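Local structure of CurD (Moorea producens 3L, 5KP7) at residues 103-108 against 166-171; 136-141 against 320-325; 92-97 against 159-164; 96-101 against 123-128. The protein probably works as a hydroxymethylglutaryl-CoA synthase-type enzyme, condensing acyl groups in natural-product assembly, and binds 4'-phosphopantetheine. The protein carries 3 engineered substitutions. All coordinates share one frame; numbering follows the deposited sequence.

Contact 1 (103-108 against 166-171)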
loop_
_atom_site.group_PDB
_atom_site.type_symbol
_atom_site.label_atom_id
_atom_site.label_comp_id
_atom_site.label_asym_id
_atom_site.label_seq_id
_atom_site.Cartn_x
_atom_site.Cartn_y
_atom_site.Cartn_z
ATOM N N THR A 103 -13.634 -2.539 -8.907
ATOM C CA THR A 103 -13.272 -2.377 -7.507
ATOM C C THR A 103 -12.126 -3.318 -7.208
ATOM O O THR A 103 -12.193 -4.503 -7.539
ATOM C CB THR A 103 -14.478 -2.652 -6.602
ATOM O OG1 THR A 103 -15.526 -1.741 -6.953
ATOM C CG2 THR A 103 -14.116 -2.415 -5.162
ATOM N N CYS A 104 -11.078 -2.810 -6.598
ATOM C CA CYS A 104 -9.839 -3.561 -6.339
ATOM C C CYS A 104 -9.692 -3.660 -4.857
ATOM O O CYS A 104 -9.613 -2.621 -4.159
ATOM C CB CYS A 104 -8.656 -2.824 -6.966
ATOM S SG CYS A 104 -8.862 -2.582 -8.757
ATOM N N SER A 105 -9.716 -4.866 -4.316
ATOM C CA SER A 105 -9.835 -5.003 -2.863
ATOM C C SER A 105 -9.391 -6.399 -2.402
ATOM O O SER A 105 -9.482 -7.357 -3.188
ATOM C CB SER A 105 -11.296 -4.728 -2.418
ATOM O OG SER A 105 -11.391 -4.655 -1.002
ATOM N N GLU A 106 -8.971 -6.475 -1.150
ATOM C CA GLU A 106 -8.809 -7.736 -0.427
ATOM C C GLU A 106 -9.705 -7.755 0.815
ATOM O O GLU A 106 -9.500 -8.570 1.725
ATOM C CB GLU A 106 -7.346 -8.048 -0.129
ATOM C CG GLU A 106 -6.604 -6.970 0.648
ATOM C CD GLU A 106 -5.098 -7.077 0.434
ATOM O OE1 GLU A 106 -4.573 -6.489 -0.530
ATOM O OE2 GLU A 106 -4.456 -7.754 1.228
ATOM N N SER A 107 -10.734 -6.896 0.808
ATOM C CA SER A 107 -11.668 -6.696 1.919
ATOM C C SER A 107 -13.083 -6.918 1.436
ATOM O O SER A 107 -14.038 -6.210 1.876
ATOM C CB SER A 107 -11.518 -5.240 2.484
ATOM O OG SER A 107 -10.214 -4.954 2.866
ATOM N N GLY A 108 -13.278 -7.878 0.533
ATOM C CA GLY A 108 -14.617 -8.107 -0.074
ATOM C C GLY A 108 -15.680 -8.521 0.915
ATOM O O GLY A 108 -15.386 -8.966 2.030
ATOM N N ALA A 166 -9.590 1.433 -5.706
ATOM C CA ALA A 166 -8.907 0.540 -4.786
ATOM C C ALA A 166 -9.369 0.923 -3.378
ATOM O O ALA A 166 -9.272 2.087 -2.977
ATOM C CB ALA A 166 -7.387 0.648 -4.906
ATOM N N THR A 167 -9.951 -0.034 -2.675
ATOM C CA THR A 167 -10.537 0.199 -1.351
ATOM C C THR A 167 -10.247 -0.951 -0.423
ATOM O O THR A 167 -10.412 -2.115 -0.810
ATOM C CB THR A 167 -12.071 0.459 -1.444
ATOM O OG1 THR A 167 -12.569 0.706 -0.147
ATOM C CG2 THR A 167 -12.804 -0.706 -2.087
ATOM N N ASP A 168 -9.775 -0.655 0.784
ATOM C CA ASP A 168 -9.462 -1.703 1.770
ATOM C C ASP A 168 -9.576 -1.144 3.195
ATOM O O ASP A 168 -9.292 0.039 3.426
ATOM C CB ASP A 168 -8.071 -2.315 1.529
ATOM C CG ASP A 168 -8.076 -3.434 0.472
ATOM O OD1 ASP A 168 -8.797 -4.429 0.638
ATOM O OD2 ASP A 168 -7.334 -3.310 -0.520
ATOM N N ILE A 169 -10.031 -1.997 4.114
ATOM C CA ILE A 169 -10.082 -1.680 5.536
ATOM C C ILE A 169 -9.415 -2.809 6.273
ATOM O O ILE A 169 -9.290 -3.901 5.751
ATOM C CB ILE A 169 -11.527 -1.514 5.998
ATOM C CG1 ILE A 169 -12.097 -0.293 5.275
ATOM C CG2 ILE A 169 -11.645 -1.394 7.510
ATOM C CD1 ILE A 169 -13.499 -0.054 5.559
ATOM N N SER A 170 -9.011 -2.557 7.500
ATOM C CA SER A 170 -8.411 -3.613 8.355
ATOM C C SER A 170 -9.304 -3.835 9.557
ATOM O O SER A 170 -9.098 -3.225 10.597
ATOM C CB SER A 170 -7.020 -3.146 8.796
ATOM O OG SER A 170 -6.194 -2.990 7.651
ATOM N N ARG A 171 -10.316 -4.676 9.408
ATOM C CA ARG A 171 -11.302 -4.860 10.487
ATOM C C ARG A 171 -10.928 -6.008 11.407
ATOM O O ARG A 171 -11.577 -7.056 11.420
ATOM C CB ARG A 171 -12.740 -4.964 9.956
ATOM C CG ARG A 171 -13.639 -4.129 10.870
ATOM C CD ARG A 171 -15.069 -4.350 10.746
ATOM N NE ARG A 171 -15.667 -4.033 9.463
ATOM C CZ ARG A 171 -16.145 -2.852 9.084
ATOM N NH1 ARG A 171 -15.973 -1.725 9.812
ATOM N NH2 ARG A 171 -16.768 -2.796 7.902
HETATM O O HOH W 1 -7.276 -1.764 -2.664
HETATM O O HOH W 2 -6.231 -5.008 -2.325
#

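Contact 2 (136-141 against 320-325)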
loop_
_atom_site.group_PDB
_atom_site.type_symbol
_atom_site.label_atom_id
_atom_site.label_comp_id
_atom_site.label_asym_id
_atom_site.label_seq_id
_atom_site.Cartn_x
_atom_site.Cartn_y
_atom_site.Cartn_z
ATOM N N GLN A 136 -5.830 -9.602 -5.972
ATOM C CA GLN A 136 -4.461 -10.207 -5.928
ATOM C C GLN A 136 -3.657 -9.415 -4.898
ATOM O O GLN A 136 -2.671 -8.700 -5.196
ATOM C CB GLN A 136 -3.754 -10.278 -7.281
ATOM C CG GLN A 136 -2.311 -10.841 -7.235
ATOM C CD GLN A 136 -2.029 -11.858 -6.146
ATOM O OE1 GLN A 136 -1.161 -11.614 -5.246
ATOM N NE2 GLN A 136 -2.664 -12.973 -6.209
ATOM N N ALA A 137 -4.144 -9.549 -3.678
ATOM C CA ALA A 137 -3.634 -8.795 -2.541
ATOM C C ALA A 137 -3.384 -7.336 -2.945
ATOM O O ALA A 137 -4.240 -6.744 -3.616
ATOM C CB ALA A 137 -2.433 -9.474 -1.973
ATOM N N CYS A 138 -2.245 -6.734 -2.572
ATOM C CA CYS A 138 -2.086 -5.301 -2.814
ATOM C C CYS A 138 -1.782 -4.933 -4.268
ATOM O O CYS A 138 -1.699 -3.762 -4.577
ATOM C CB CYS A 138 -1.005 -4.700 -1.911
ATOM S SG CYS A 138 -1.228 -5.056 -0.167
ATOM N N TYR A 139 -1.619 -5.918 -5.149
ATOM C CA TYR A 139 -1.477 -5.699 -6.589
ATOM C C TYR A 139 -2.814 -5.371 -7.255
ATOM O O TYR A 139 -2.856 -4.957 -8.398
ATOM C CB TYR A 139 -0.805 -6.943 -7.239
ATOM C CG TYR A 139 -0.637 -6.906 -8.733
ATOM C CD1 TYR A 139 0.173 -5.987 -9.345
ATOM C CD2 TYR A 139 -1.262 -7.864 -9.533
ATOM C CE1 TYR A 139 0.305 -5.924 -10.720
ATOM C CE2 TYR A 139 -1.115 -7.829 -10.896
ATOM C CZ TYR A 139 -0.333 -6.859 -11.488
ATOM O OH TYR A 139 -0.206 -6.843 -12.867
ATOM N N SER A 140 -3.915 -5.563 -6.530
ATOM C CA SER A 140 -5.244 -5.413 -7.122
ATOM C C SER A 140 -5.421 -4.063 -7.818
ATOM O O SER A 140 -5.973 -3.990 -8.914
ATOM C CB SER A 140 -6.306 -5.611 -6.038
ATOM O OG SER A 140 -6.249 -4.588 -5.047
ATOM N N GLY A 141 -5.007 -2.979 -7.163
ATOM C CA GLY A 141 -5.192 -1.658 -7.759
ATOM C C GLY A 141 -4.493 -1.489 -9.098
ATOM O O GLY A 141 -5.065 -1.026 -10.103
ATOM N N ASN A 320 -0.796 1.203 5.949
ATOM C CA ASN A 320 -0.897 0.377 4.751
ATOM C C ASN A 320 -2.394 0.255 4.412
ATOM O O ASN A 320 -3.163 -0.291 5.224
ATOM C CB ASN A 320 -0.331 -1.011 5.076
ATOM C CG ASN A 320 -0.337 -1.961 3.902
ATOM O OD1 ASN A 320 -0.715 -1.619 2.792
ATOM N ND2 ASN A 320 0.163 -3.159 4.144
ATOM N N ILE A 321 -2.780 0.743 3.233
ATOM C CA ILE A 321 -4.159 0.632 2.753
ATOM C C ILE A 321 -4.231 -0.346 1.568
ATOM O O ILE A 321 -5.106 -0.257 0.724
ATOM C CB ILE A 321 -4.814 1.994 2.497
ATOM C CG1 ILE A 321 -4.075 2.848 1.469
ATOM C CG2 ILE A 321 -4.871 2.746 3.809
ATOM C CD1 ILE A 321 -4.843 4.076 0.964
ATOM N N MET A 322 -3.347 -1.335 1.624
ATOM C CA MET A 322 -3.349 -2.498 0.740
ATOM C C MET A 322 -3.314 -2.118 -0.704
ATOM O O MET A 322 -2.418 -1.394 -1.101
ATOM C CB MET A 322 -4.517 -3.459 1.060
ATOM C CG MET A 322 -4.691 -3.823 2.478
ATOM S SD MET A 322 -3.235 -4.545 3.107
ATOM C CE MET A 322 -3.341 -3.764 4.712
ATOM N N GLY A 323 -4.300 -2.513 -1.503
ATOM C CA GLY A 323 -4.238 -2.240 -2.936
ATOM C C GLY A 323 -4.304 -0.792 -3.371
ATOM O O GLY A 323 -3.995 -0.505 -4.521
ATOM N N ALA A 324 -4.717 0.112 -2.471
ATOM C CA ALA A 324 -4.770 1.537 -2.736
ATOM C C ALA A 324 -3.443 2.278 -2.400
ATOM O O ALA A 324 -3.291 3.448 -2.750
ATOM C CB ALA A 324 -5.895 2.165 -1.930
ATOM N N THR A 325 -2.514 1.623 -1.710
ATOM C CA THR A 325 -1.382 2.356 -1.136
ATOM C C THR A 325 -0.505 2.983 -2.205
ATOM O O THR A 325 -0.099 4.149 -2.079
ATOM C CB THR A 325 -0.528 1.484 -0.206
ATOM O OG1 THR A 325 -1.378 0.828 0.736
ATOM C CG2 THR A 325 0.491 2.337 0.532
HETATM O O HOH W 3 -1.706 -1.716 -6.574
HETATM O O HOH W 2 -6.231 -5.008 -2.325
#

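Contact 3 (92-97 against 159-164)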
loop_
_atom_site.group_PDB
_atom_site.type_symbol
_atom_site.label_atom_id
_atom_site.label_comp_id
_atom_site.label_asym_id
_atom_site.label_seq_id
_atom_site.Cartn_x
_atom_site.Cartn_y
_atom_site.Cartn_z
ATOM N N ASP A 92 -23.017 15.653 -17.139
ATOM C CA ASP A 92 -23.876 14.469 -17.271
ATOM C C ASP A 92 -23.378 13.555 -18.388
ATOM O O ASP A 92 -23.309 12.322 -18.210
ATOM C CB ASP A 92 -25.332 14.838 -17.571
ATOM C CG ASP A 92 -26.009 15.568 -16.428
ATOM O OD1 ASP A 92 -25.477 15.557 -15.293
ATOM O OD2 ASP A 92 -27.088 16.169 -16.672
ATOM N N ALA A 93 -23.036 14.165 -19.524
ATOM C CA ALA A 93 -22.495 13.436 -20.667
ATOM C C ALA A 93 -21.247 12.636 -20.292
ATOM O O ALA A 93 -21.127 11.472 -20.673
ATOM C CB ALA A 93 -22.171 14.387 -21.807
ATOM N N ASP A 94 -20.323 13.267 -19.565
ATOM C CA ASP A 94 -19.079 12.590 -19.169
ATOM C C ASP A 94 -19.320 11.512 -18.111
ATOM O O ASP A 94 -18.654 10.482 -18.136
ATOM C CB ASP A 94 -18.025 13.574 -18.659
ATOM C CG ASP A 94 -17.172 14.171 -19.774
ATOM O OD1 ASP A 94 -17.203 13.667 -20.934
ATOM O OD2 ASP A 94 -16.450 15.166 -19.472
ATOM N N LYS A 95 -20.252 11.736 -17.194
ATOM C CA LYS A 95 -20.613 10.678 -16.215
ATOM C C LYS A 95 -21.168 9.460 -16.920
ATOM O O LYS A 95 -20.833 8.321 -16.579
ATOM C CB LYS A 95 -21.649 11.218 -15.214
ATOM C CG LYS A 95 -22.132 10.240 -14.146
ATOM C CD LYS A 95 -22.954 10.997 -13.114
ATOM C CE LYS A 95 -23.534 10.112 -12.037
ATOM N NZ LYS A 95 -24.358 10.833 -10.989
ATOM N N GLN A 96 -22.018 9.691 -17.913
ATOM C CA GLN A 96 -22.561 8.604 -18.715
ATOM C C GLN A 96 -21.531 7.853 -19.546
ATOM O O GLN A 96 -21.777 6.713 -19.892
ATOM C CB GLN A 96 -23.695 9.113 -19.623
ATOM C CG GLN A 96 -24.901 9.579 -18.832
ATOM C CD GLN A 96 -25.504 8.456 -18.038
ATOM O OE1 GLN A 96 -25.838 7.420 -18.588
ATOM N NE2 GLN A 96 -25.604 8.634 -16.736
ATOM N N ARG A 97 -20.382 8.459 -19.832
ATOM C CA ARG A 97 -19.309 7.779 -20.528
ATOM C C ARG A 97 -18.558 6.732 -19.676
ATOM O O ARG A 97 -17.812 5.958 -20.243
ATOM C CB ARG A 97 -18.308 8.769 -21.135
ATOM C CG ARG A 97 -18.862 9.521 -22.350
ATOM C CD ARG A 97 -17.917 10.603 -22.830
ATOM N NE ARG A 97 -18.450 11.249 -24.040
ATOM C CZ ARG A 97 -18.949 12.488 -24.134
ATOM N NH1 ARG A 97 -18.984 13.329 -23.099
ATOM N NH2 ARG A 97 -19.413 12.912 -25.311
ATOM N N GLY A 159 -14.230 7.073 -26.467
ATOM C CA GLY A 159 -14.924 7.971 -25.555
ATOM C C GLY A 159 -15.305 7.355 -24.214
ATOM O O GLY A 159 -15.587 8.092 -23.260
ATOM N N ALA A 160 -15.326 6.022 -24.104
ATOM C CA ALA A 160 -15.668 5.413 -22.825
ATOM C C ALA A 160 -14.576 5.689 -21.815
ATOM O O ALA A 160 -13.400 5.742 -22.163
ATOM C CB ALA A 160 -15.858 3.916 -22.963
ATOM N N LYS A 161 -14.979 5.875 -20.570
ATOM C CA LYS A 161 -14.072 6.018 -19.441
ATOM C C LYS A 161 -14.227 4.813 -18.530
ATOM O O LYS A 161 -15.244 4.095 -18.580
ATOM C CB LYS A 161 -14.414 7.284 -18.657
ATOM C CG LYS A 161 -14.337 8.579 -19.495
ATOM C CD LYS A 161 -14.601 9.806 -18.627
ATOM C CE LYS A 161 -14.817 11.080 -19.456
ATOM N NZ LYS A 161 -13.637 11.534 -20.246
ATOM N N ALA A 162 -13.245 4.607 -17.674
ATOM C CA ALA A 162 -13.323 3.568 -16.654
ATOM C C ALA A 162 -13.104 4.191 -15.307
ATOM O O ALA A 162 -12.296 5.113 -15.170
ATOM C CB ALA A 162 -12.293 2.448 -16.907
ATOM N N LEU A 163 -13.777 3.667 -14.291
ATOM C CA LEU A 163 -13.557 4.104 -12.926
ATOM C C LEU A 163 -12.961 2.933 -12.150
ATOM O O LEU A 163 -13.588 1.877 -12.056
ATOM C CB LEU A 163 -14.876 4.546 -12.288
ATOM C CG LEU A 163 -14.868 5.058 -10.857
ATOM C CD1 LEU A 163 -14.074 6.340 -10.747
ATOM C CD2 LEU A 163 -16.304 5.247 -10.355
ATOM N N VAL A 164 -11.758 3.131 -11.629
ATOM C CA VAL A 164 -11.046 2.091 -10.886
ATOM C C VAL A 164 -10.920 2.578 -9.455
ATOM O O VAL A 164 -10.370 3.666 -9.222
ATOM C CB VAL A 164 -9.642 1.836 -11.475
ATOM C CG1 VAL A 164 -8.898 0.809 -10.627
ATOM C CG2 VAL A 164 -9.728 1.382 -12.934
HETATM O O HOH W 4 -13.756 14.464 -19.379
HETATM O O HOH W 5 -14.861 13.271 -22.274
#

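Contact 4 (96-101 against 123-128)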
loop_
_atom_site.group_PDB
_atom_site.type_symbol
_atom_site.label_atom_id
_atom_site.label_comp_id
_atom_site.label_asym_id
_atom_site.label_seq_id
_atom_site.Cartn_x
_atom_site.Cartn_y
_atom_site.Cartn_z
ATOM N N GLN A 96 -22.018 9.691 -17.913
ATOM C CA GLN A 96 -22.561 8.604 -18.715
ATOM C C GLN A 96 -21.531 7.853 -19.546
ATOM O O GLN A 96 -21.777 6.713 -19.892
ATOM C CB GLN A 96 -23.695 9.113 -19.623
ATOM C CG GLN A 96 -24.901 9.579 -18.832
ATOM C CD GLN A 96 -25.504 8.456 -18.038
ATOM O OE1 GLN A 96 -25.838 7.420 -18.588
ATOM N NE2 GLN A 96 -25.604 8.634 -16.736
ATOM N N ARG A 97 -20.382 8.459 -19.832
ATOM C CA ARG A 97 -19.309 7.779 -20.528
ATOM C C ARG A 97 -18.558 6.732 -19.676
ATOM O O ARG A 97 -17.812 5.958 -20.243
ATOM C CB ARG A 97 -18.308 8.769 -21.135
ATOM C CG ARG A 97 -18.862 9.521 -22.350
ATOM C CD ARG A 97 -17.917 10.603 -22.830
ATOM N NE ARG A 97 -18.450 11.249 -24.040
ATOM C CZ ARG A 97 -18.949 12.488 -24.134
ATOM N NH1 ARG A 97 -18.984 13.329 -23.099
ATOM N NH2 ARG A 97 -19.413 12.912 -25.311
ATOM N N ILE A 98 -18.758 6.715 -18.365
ATOM C CA ILE A 98 -18.132 5.679 -17.525
ATOM C C ILE A 98 -18.862 4.350 -17.820
ATOM O O ILE A 98 -20.038 4.200 -17.490
ATOM C CB ILE A 98 -18.168 6.015 -16.029
ATOM C CG1 ILE A 98 -17.375 7.305 -15.763
ATOM C CG2 ILE A 98 -17.627 4.836 -15.227
ATOM C CD1 ILE A 98 -17.607 7.920 -14.388
ATOM N N GLU A 99 -18.170 3.429 -18.483
ATOM C CA GLU A 99 -18.754 2.146 -18.856
ATOM C C GLU A 99 -18.042 0.933 -18.248
ATOM O O GLU A 99 -18.316 -0.190 -18.640
ATOM C CB GLU A 99 -18.798 2.014 -20.378
ATOM C CG GLU A 99 -19.677 3.107 -21.002
ATOM C CD GLU A 99 -20.211 2.778 -22.370
ATOM O OE1 GLU A 99 -19.781 1.778 -22.991
ATOM O OE2 GLU A 99 -21.072 3.576 -22.849
ATOM N N MET A 100 -17.137 1.161 -17.304
ATOM C CA MET A 100 -16.540 0.078 -16.539
ATOM C C MET A 100 -16.226 0.593 -15.150
ATOM O O MET A 100 -15.653 1.695 -15.023
ATOM C CB MET A 100 -15.276 -0.448 -17.220
ATOM C CG MET A 100 -14.678 -1.649 -16.498
ATOM S SD MET A 100 -13.420 -2.556 -17.429
ATOM C CE MET A 100 -12.129 -1.418 -17.543
ATOM N N VAL A 101 -16.614 -0.180 -14.134
ATOM C CA VAL A 101 -16.265 0.093 -12.741
ATOM C C VAL A 101 -15.546 -1.154 -12.216
ATOM O O VAL A 101 -16.129 -2.241 -12.201
ATOM C CB VAL A 101 -17.512 0.375 -11.887
ATOM C CG1 VAL A 101 -17.137 0.512 -10.430
ATOM C CG2 VAL A 101 -18.227 1.630 -12.347
ATOM N N LEU A 123 -23.325 6.191 -6.699
ATOM C CA LEU A 123 -22.765 7.284 -7.498
ATOM C C LEU A 123 -23.686 7.673 -8.657
ATOM O O LEU A 123 -23.435 8.667 -9.311
ATOM C CB LEU A 123 -21.396 6.912 -8.043
ATOM C CG LEU A 123 -20.241 6.784 -7.022
ATOM C CD1 LEU A 123 -19.010 6.244 -7.736
ATOM C CD2 LEU A 123 -19.918 8.074 -6.319
ATOM N N GLY A 124 -24.761 6.926 -8.887
ATOM C CA GLY A 124 -25.719 7.250 -9.948
ATOM C C GLY A 124 -25.203 6.997 -11.348
ATOM O O GLY A 124 -25.540 7.735 -12.272
ATOM N N LEU A 125 -24.371 5.980 -11.522
ATOM C CA LEU A 125 -23.733 5.717 -12.811
ATOM C C LEU A 125 -24.686 5.014 -13.761
ATOM O O LEU A 125 -25.733 4.515 -13.359
ATOM C CB LEU A 125 -22.438 4.905 -12.605
ATOM C CG LEU A 125 -21.381 5.559 -11.725
ATOM C CD1 LEU A 125 -20.148 4.667 -11.710
ATOM C CD2 LEU A 125 -21.007 6.953 -12.221
ATOM N N SER A 126 -24.313 4.983 -15.034
ATOM C CA SER A 126 -25.099 4.325 -16.076
ATOM C C SER A 126 -25.312 2.837 -15.810
ATOM O O SER A 126 -24.415 2.161 -15.265
ATOM C CB SER A 126 -24.391 4.445 -17.436
ATOM O OG SER A 126 -25.182 3.862 -18.462
ATOM N N ARG A 127 -26.476 2.315 -16.239
ATOM C CA ARG A 127 -26.672 0.877 -16.223
ATOM C C ARG A 127 -25.909 0.171 -17.338
ATOM O O ARG A 127 -25.677 -1.053 -17.248
ATOM C CB ARG A 127 -28.163 0.526 -16.279
ATOM C CG ARG A 127 -28.866 0.827 -14.987
ATOM C CD ARG A 127 -30.269 0.247 -14.954
ATOM N NE ARG A 127 -30.834 0.368 -13.607
ATOM C CZ ARG A 127 -31.942 -0.265 -13.192
ATOM N NH1 ARG A 127 -32.615 -1.053 -14.005
ATOM N NH2 ARG A 127 -32.336 -0.136 -11.915
ATOM N N ASN A 128 -25.503 0.904 -18.368
ATOM C CA ASN A 128 -24.681 0.319 -19.441
ATOM C C ASN A 128 -23.216 0.407 -19.017
ATOM O O ASN A 128 -22.436 1.215 -19.528
ATOM C CB ASN A 128 -24.949 1.020 -20.790
ATOM C CG ASN A 128 -26.371 0.856 -21.245
ATOM O OD1 ASN A 128 -27.092 1.849 -21.450
ATOM N ND2 ASN A 128 -26.789 -0.374 -21.475
HETATM O O HOH W 6 -27.003 7.483 -14.683
HETATM O O HOH W 7 -23.165 4.321 -20.478
HETATM O O HOH W 8 -21.777 5.829 -15.972
#

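Contact 1 (103-108 against 166-171)
Asp-168 reaches from 166-171 into the backbone of 103-108, and its side chain can be followed atom by atom. CB lies 3.7 Å from Ser-107 OG, and CG sits 3.6 Å from both Ser-107 OG and Glu-106 N. With CG placed beside the backbone N (chi1 -84°), the carboxylate turns into the 105-107 loop. OD1 then accepts two bonds from different sides: Glu-106 N gives a 2.7 Å bond to Asp-168 OD1 on the syn lone pair, with an N-H...O angle of 157°, and Ser-107 OG gives one, also 2.7 Å to Asp-168 OD1, on the anti lone pair. OD2 points elsewhere: one water links it to Cys-104 O, a second links it to Glu-106 OE1, and Gly-323 N is a further partner. Two carboxylates meet across this second water, their planes at 89°, while OE2 of Glu-106 is salt-bridged to Arg-227. Ser-107 OG also accepts from Ile-169 N at 3.2 Å, so the hydroxyl relays between the aspartate and the chain beyond it. Ser-105 OG accepts from Ser-107 N at 3.0 Å, an ST turn that shapes the same loop. Behind the polar group, Thr-167 N bonds to Cys-104 O at 3.0 Å, and Cys-104 pairs with Ala-166 in a parallel bridge. The arrangement is that of adjacent parallel strands, 98-104 and 161-168, of a thiolase-like sheet, whose C-terminal ends run into loops near the bound 4'-phosphopantetheine.

Contact 2 (136-141 against 320-325)
Met-322 O, with Cys-138 CB 3.7 Å from it across the contact, accepts two bonds from a single residue. Thr-325 N and Thr-325 OG1 both reach Met-322 O at 3.1 Å and from the same face of its carbonyl plane; the hydroxyl also accepts from Ile-321 N. Asn-320 OD1 takes the N-H of Met-322 at 2.9 Å, from 47° out of the amide carbonyl plane, which makes an Asx turn. These bonds fix the bend of 320-325 before it meets 136-141. There the cysteine does most of the touching: with SG beside its own backbone N (chi1 -53°), Cys-138 SG lies 3.4 Å from Met-322 CA. The sulfur SD of Met-322 is 3.9 Å from Cys-138 SG, but the methionine chain bends at chi2 and chi3 and leads off. Gly-323 permits the closest backbone approach, its CA 3.4 Å from Cys-138 O in a CA-H...O contact. A CB built on Gly-323 would probably run into Ser-140 OG, and one on Gly-141 into Gly-323 O, consistent with glycine at both positions. One water joins Ser-140 OG to Gly-323 N, weakly at the latter, which also bonds to Asp-168 OD2; another joins Cys-138 O to Gly-323 O, again weakly at the second end. No direct hydrogen bond crosses the contact. Its chemistry implies a join made by shape, sulfur contacts and water, with the direct side-chain hydrogen bonds lying within 320-325, whose Asn-320 touches the 4'-phosphopantetheine.

Contact 3 (92-97 against 159-164)
Arg-97 and Lys-161 make the one direct hydrogen bond across this contact: Lys-161 N donates to Arg-97 O at 2.9 Å with an angle of 174°. Alongside it, the aliphatic part of Arg-97 runs past Gly-159, its CD 3.5 Å from Gly-159 O, and that carbonyl oxygen lies at the edge of the guanidinium, near its plane. The second side-chain meeting is oblique: Lys-161, extended until it bends at chi4 (-65°), brings CE to 3.8 Å from Asp-94 OD1. The charges themselves do not touch, with Asp-94 OD1 and Lys-161 NZ 4.2 Å apart, and two waters fill the role of a bond, each donating to one carboxylate oxygen and accepting from NZ. In the next shell, Arg-97 NH1 forms a salt bridge to Asp-94 OD1 at 2.8 Å, approaching from 36° above the carboxylate plane; the same oxygen also accepts from a water. Lys-161 NZ also has a salt bridge to Glu-31, and Asp-94 itself is positioned by the bond of its N-H to Ser-91 OG. With an alanine here in place of Asp-94, Arg-97 would probably lose its salt-bridge mate and the two waters their acceptor on this side. The short helix 92-96 thus sits against the start of strand 161-168, just before the chain enters strand 98-104, the parallel neighbour of that strand; strand 195-202 lies antiparallel on the other side of 161-168.

Contact 4 (96-101 against 123-128)
Leu-125, Gln-96 and Ser-126 give up most of the surface buried here, the first by packing and the other two largely at polar edges. Leu-125 splits its two methyls between two strand residues: CD1 lies 3.6 Å from Val-101 CG2, and CD2 meets Ile-98 CD1 at 4.1 Å, each pair crossing obliquely. Its CG stands beside the backbone N (chi1 -59°), which brings the fork of the leucine within reach of Ile-98 and Val-101. Gln-96 bends at chi2 (-62°) and thereby lays OE1 3.5 Å from Ser-126 CB, while its NE2 donates to a water that in turn donates to Gly-124 O, in the Schellman motif ending helix 115-123. Ser-126 is held by water at two atoms: its N-H reaches a water 2.8 Å away that donates to Ile-98 O, and its OG lies 2.9 Å from a water that also contacts Gln-96 O and Glu-99 OE2. The same OG accepts from Asn-128 N at 3.0 Å, an ST turn. A valine in place of Ser-126 would probably leave Asn-128 N without its acceptor and remove the hydroxyl end of the water link to Gln-96 O. No direct hydrogen bond spans the segments. Glu-99 CG also rests against Asn-128 O at 3.7 Å. The contact places the turn between helix 115-123 and strand 130-134 over the start of strand 98-104; that strand pairs with 130-134 through Glu-99 and Val-101, and helix 75-89 touches Ile-98 and Leu-123.

How the contacts relate
Contacts 1 and 2 are buried, their centres about 8 Å apart, whereas contact 3 lies at the surface and contact 4 is partly buried, both about 22 Å from the chain centre. Strand 161-168 serves contact 1 at its C-terminal end and contact 3 at its beginning; strand 98-104 serves contacts 1 and 4 likewise. Contacts 3 and 4 share Gln-96 and Arg-97. The chemistry follows position: near the bound 4'-phosphopantetheine, a carboxylate bonded to backbone and hydroxyl donors in contact 1 and glycine-fitted sulfur packing in contact 2, joined by a shared water; at the far end, a backbone bond and water-bridged charges in contact 3, methyl packing plus bridging waters in contact 4.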